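Polyhomeotic-proximal chromatin protein (Drosophila melanogaster, PDB 1KW4) helps maintain the transcriptionally repressed state of homeotic genes as a Polycomb group component of the PRC1 complex, its SAM domain forming a helical polymer. Local coordinates at residues L29-F39 and M61-I71. The protein carries 1 engineered substitution. Numbering follows the deposited sequence.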
loop_
_atom_site.group_PDB
_atom_site.type_symbol
_atom_site.label_atom_id
_atom_site.label_comp_id
_atom_site.label_asym_id
_atom_site.label_seq_id
_atom_site.Cartn_x
_atom_site.Cartn_y
_atom_site.Cartn_z
ATOM N N LEU A 29 8.425 -0.858 3.632
ATOM C CA LEU A 29 7.674 -1.215 4.837
ATOM C C LEU A 29 8.106 -2.600 5.303
ATOM O O LEU A 29 8.023 -3.570 4.554
ATOM C CB LEU A 29 6.166 -1.223 4.567
ATOM C CG LEU A 29 5.380 0.053 4.858
ATOM C CD1 LEU A 29 3.899 -0.189 4.585
ATOM C CD2 LEU A 29 5.587 0.464 6.311
ATOM N N PRO A 30 8.560 -2.713 6.559
ATOM C CA PRO A 30 9.003 -4.005 7.091
ATOM C C PRO A 30 8.042 -5.173 6.872
ATOM O O PRO A 30 6.879 -5.122 7.272
ATOM C CB PRO A 30 9.241 -3.704 8.574
ATOM C CG PRO A 30 8.284 -2.579 8.854
ATOM C CD PRO A 30 8.464 -1.710 7.633
ATOM N N GLY A 31 8.542 -6.218 6.219
ATOM C CA GLY A 31 7.743 -7.403 5.958
ATOM C C GLY A 31 6.751 -7.346 4.807
ATOM O O GLY A 31 5.960 -8.275 4.630
ATOM N N CYS A 32 6.794 -6.285 4.006
ATOM C CA CYS A 32 5.850 -6.151 2.897
ATOM C C CYS A 32 6.485 -6.219 1.507
ATOM O O CYS A 32 5.783 -6.129 0.499
ATOM C CB CYS A 32 5.084 -4.827 3.023
ATOM S SG CYS A 32 4.140 -4.626 4.560
ATOM N N GLN A 33 7.800 -6.405 1.447
ATOM C CA GLN A 33 8.490 -6.436 0.159
ATOM C C GLN A 33 8.002 -7.472 -0.855
ATOM O O GLN A 33 8.148 -7.267 -2.060
ATOM C CB GLN A 33 10.001 -6.590 0.374
ATOM C CG GLN A 33 10.455 -7.969 0.805
ATOM C CD GLN A 33 11.938 -8.004 1.136
ATOM O OE1 GLN A 33 12.778 -7.595 0.329
ATOM N NE2 GLN A 33 12.268 -8.494 2.327
ATOM N N ASP A 34 7.414 -8.571 -0.391
ATOM C CA ASP A 34 6.928 -9.599 -1.308
ATOM C C ASP A 34 5.675 -9.185 -2.077
ATOM O O ASP A 34 5.248 -9.890 -2.991
ATOM C CB ASP A 34 6.620 -10.902 -0.563
ATOM C CG ASP A 34 7.834 -11.488 0.125
ATOM O OD1 ASP A 34 8.914 -11.532 -0.501
ATOM O OD2 ASP A 34 7.702 -11.919 1.291
ATOM N N TYR A 35 5.094 -8.046 -1.715
ATOM C CA TYR A 35 3.870 -7.583 -2.366
ATOM C C TYR A 35 4.051 -6.410 -3.338
ATOM O O TYR A 35 3.076 -5.909 -3.903
ATOM C CB TYR A 35 2.838 -7.223 -1.288
ATOM C CG TYR A 35 2.468 -8.400 -0.403
ATOM C CD1 TYR A 35 1.645 -9.421 -0.878
ATOM C CD2 TYR A 35 2.963 -8.505 0.897
ATOM C CE1 TYR A 35 1.321 -10.523 -0.077
ATOM C CE2 TYR A 35 2.648 -9.603 1.707
ATOM C CZ TYR A 35 1.826 -10.606 1.211
ATOM O OH TYR A 35 1.506 -11.689 2.000
ATOM N N VAL A 36 5.292 -5.990 -3.553
ATOM C CA VAL A 36 5.560 -4.877 -4.460
ATOM C C VAL A 36 4.994 -5.111 -5.865
ATOM O O VAL A 36 4.344 -4.233 -6.429
ATOM C CB VAL A 36 7.086 -4.589 -4.566
ATOM C CG1 VAL A 36 7.359 -3.592 -5.684
ATOM C CG2 VAL A 36 7.601 -4.029 -3.248
ATOM N N ASP A 37 5.229 -6.289 -6.435
ATOM C CA ASP A 37 4.718 -6.557 -7.778
ATOM C C ASP A 37 3.193 -6.551 -7.859
ATOM O O ASP A 37 2.630 -6.176 -8.888
ATOM C CB ASP A 37 5.261 -7.888 -8.311
ATOM C CG ASP A 37 6.755 -7.842 -8.579
ATOM O OD1 ASP A 37 7.296 -6.729 -8.760
ATOM O OD2 ASP A 37 7.387 -8.921 -8.623
ATOM N N ASP A 38 2.526 -6.967 -6.786
ATOM C CA ASP A 38 1.065 -6.983 -6.765
ATOM C C ASP A 38 0.510 -5.561 -6.827
ATOM O O ASP A 38 -0.468 -5.302 -7.533
ATOM C CB ASP A 38 0.546 -7.684 -5.507
ATOM C CG ASP A 38 0.945 -9.144 -5.451
ATOM O OD1 ASP A 38 0.792 -9.839 -6.479
ATOM O OD2 ASP A 38 1.403 -9.598 -4.380
ATOM N N PHE A 39 1.125 -4.639 -6.090
ATOM C CA PHE A 39 0.666 -3.252 -6.110
ATOM C C PHE A 39 0.851 -2.644 -7.499
ATOM O O PHE A 39 -0.009 -1.903 -7.985
ATOM C CB PHE A 39 1.409 -2.412 -5.055
ATOM C CG PHE A 39 0.803 -2.501 -3.681
ATOM C CD1 PHE A 39 1.044 -3.602 -2.862
ATOM C CD2 PHE A 39 -0.069 -1.512 -3.233
ATOM C CE1 PHE A 39 0.421 -3.719 -1.618
ATOM C CE2 PHE A 39 -0.700 -1.619 -1.992
ATOM C CZ PHE A 39 -0.456 -2.724 -1.184
HETATM N N MSE A 61 -6.608 -8.947 -2.607
HETATM C CA MSE A 61 -5.208 -9.129 -2.980
HETATM C C MSE A 61 -4.523 -10.384 -2.415
HETATM O O MSE A 61 -3.360 -10.642 -2.717
HETATM C CB MSE A 61 -4.415 -7.861 -2.621
HETATM C CG MSE A 61 -4.863 -6.632 -3.432
HETATM SE SE MSE A 61 -3.936 -4.951 -3.070
HETATM C CE MSE A 61 -2.214 -5.398 -3.848
ATOM N N GLY A 62 -5.245 -11.162 -1.611
ATOM C CA GLY A 62 -4.692 -12.390 -1.050
ATOM C C GLY A 62 -3.494 -12.235 -0.129
ATOM O O GLY A 62 -2.689 -13.155 0.034
HETATM N N MSE A 63 -3.389 -11.072 0.496
HETATM C CA MSE A 63 -2.287 -10.761 1.400
HETATM C C MSE A 63 -2.483 -11.360 2.796
HETATM O O MSE A 63 -3.614 -11.573 3.238
HETATM C CB MSE A 63 -2.174 -9.239 1.500
HETATM C CG MSE A 63 -0.954 -8.703 2.195
HETATM SE SE MSE A 63 -0.968 -6.778 1.983
HETATM C CE MSE A 63 -0.882 -6.688 0.065
ATOM N N LYS A 64 -1.377 -11.643 3.483
ATOM C CA LYS A 64 -1.445 -12.169 4.844
ATOM C C LYS A 64 -1.905 -11.011 5.733
ATOM O O LYS A 64 -1.662 -9.838 5.422
ATOM C CB LYS A 64 -0.078 -12.699 5.290
ATOM C CG LYS A 64 0.315 -14.007 4.605
ATOM C CD LYS A 64 1.614 -14.575 5.156
ATOM C CE LYS A 64 1.867 -15.982 4.621
ATOM N NZ LYS A 64 2.989 -16.677 5.325
ATOM N N LEU A 65 -2.573 -11.335 6.833
ATOM C CA LEU A 65 -3.113 -10.314 7.723
ATOM C C LEU A 65 -2.116 -9.333 8.343
ATOM O O LEU A 65 -2.417 -8.142 8.460
ATOM C CB LEU A 65 -3.938 -10.987 8.830
ATOM C CG LEU A 65 -4.752 -10.069 9.749
ATOM C CD1 LEU A 65 -5.715 -9.221 8.928
ATOM C CD2 LEU A 65 -5.519 -10.922 10.756
ATOM N N GLY A 66 -0.942 -9.822 8.733
ATOM C CA GLY A 66 0.063 -8.966 9.347
ATOM C C GLY A 66 0.465 -7.820 8.437
ATOM O O GLY A 66 0.360 -6.649 8.814
ATOM N N PRO A 67 0.947 -8.132 7.228
ATOM C CA PRO A 67 1.352 -7.087 6.285
ATOM C C PRO A 67 0.194 -6.144 5.965
ATOM O O PRO A 67 0.381 -4.933 5.879
ATOM C CB PRO A 67 1.811 -7.885 5.067
ATOM C CG PRO A 67 2.387 -9.117 5.683
ATOM C CD PRO A 67 1.376 -9.462 6.757
ATOM N N ALA A 68 -1.005 -6.699 5.794
ATOM C CA ALA A 68 -2.177 -5.889 5.481
ATOM C C ALA A 68 -2.454 -4.857 6.576
ATOM O O ALA A 68 -2.736 -3.693 6.283
ATOM C CB ALA A 68 -3.403 -6.782 5.279
ATOM N N LEU A 69 -2.371 -5.280 7.835
ATOM C CA LEU A 69 -2.616 -4.364 8.951
ATOM C C LEU A 69 -1.578 -3.249 9.024
ATOM O O LEU A 69 -1.912 -2.094 9.311
ATOM C CB LEU A 69 -2.629 -5.127 10.277
ATOM C CG LEU A 69 -3.806 -6.078 10.502
ATOM C CD1 LEU A 69 -3.547 -6.915 11.747
ATOM C CD2 LEU A 69 -5.096 -5.285 10.642
ATOM N N LYS A 70 -0.322 -3.596 8.772
ATOM C CA LYS A 70 0.762 -2.624 8.816
ATOM C C LYS A 70 0.620 -1.555 7.732
ATOM O O LYS A 70 0.907 -0.381 7.973
ATOM C CB LYS A 70 2.106 -3.350 8.700
ATOM C CG LYS A 70 2.409 -4.210 9.928
ATOM C CD LYS A 70 3.269 -5.428 9.610
ATOM C CE LYS A 70 4.711 -5.060 9.347
ATOM N NZ LYS A 70 5.537 -6.290 9.191
ATOM N N ILE A 71 0.166 -1.949 6.545
ATOM C CA ILE A 71 -0.013 -0.984 5.462
ATOM C C ILE A 71 -1.130 0.005 5.795
ATOM O O ILE A 71 -0.954 1.220 5.687
ATOM C CB ILE A 71 -0.331 -1.698 4.126
ATOM C CG1 ILE A 71 0.899 -2.489 3.670
ATOM C CG2 ILE A 71 -0.743 -0.680 3.057
ATOM C CD1 ILE A 71 0.633 -3.412 2.499
HETATM O O HOH W 1 0.478 -14.051 0.677
#
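Within the all-helical SAM domain, the turn before helix 36-41 and that helix's first residues meet the connection leading into the long C-terminal helix 65-78 and its first two turns, and two aromatic residues, Y35 and F39, organise the meeting through paired Met-aromatic contacts. Both partners, M61 and M63, are selenomethionines, with SE in place of sulfur. M63 lies over one face of the Y35 ring: its SE is 4.4 Å from the Y35 centroid, 9° off the ring normal, and its CG is nearer, at 3.7 Å, in a CH-pi contact. M63 CG stands anti to the backbone N (chi1 -170°), and the bend at chi3 then sets M63 CE against both Y35 CG (3.8 Å) and F39 CE1 (3.7 Å), so one side chain bridges both rings. M61 works through its methyl instead: its chain bends at the end to set M61 CE over a face of F39, 3.9 Å from that centroid, a CH-pi contact with SE more distant above the ring. The Y35 hydroxyl reaches past M63 to the N-cap residue, where K64 N donates to Y35 OH at 3.2 Å in a nearly straight bond (166°); a water also binds this hydroxyl, and its link to G62 O is weak. Farther along, P67 CB packs against Y35 CE2 and C32 SG, while the CG1-CD1 arm of I71 touches L29 CD1 and C32 SG through CG1 and F39 CZ through its terminal CD1. At the outer margin the type II turn from L29 to C32 presents P30 O to K70, whose bent chain brings NZ within 2.6 Å of P30 O, above the carbonyl plane. Beyond the pair, F39 packs onto V22 and I26 of helix 19-27, while M63 and A68 touch L57 of helix 54-60, joining the contact to both helices.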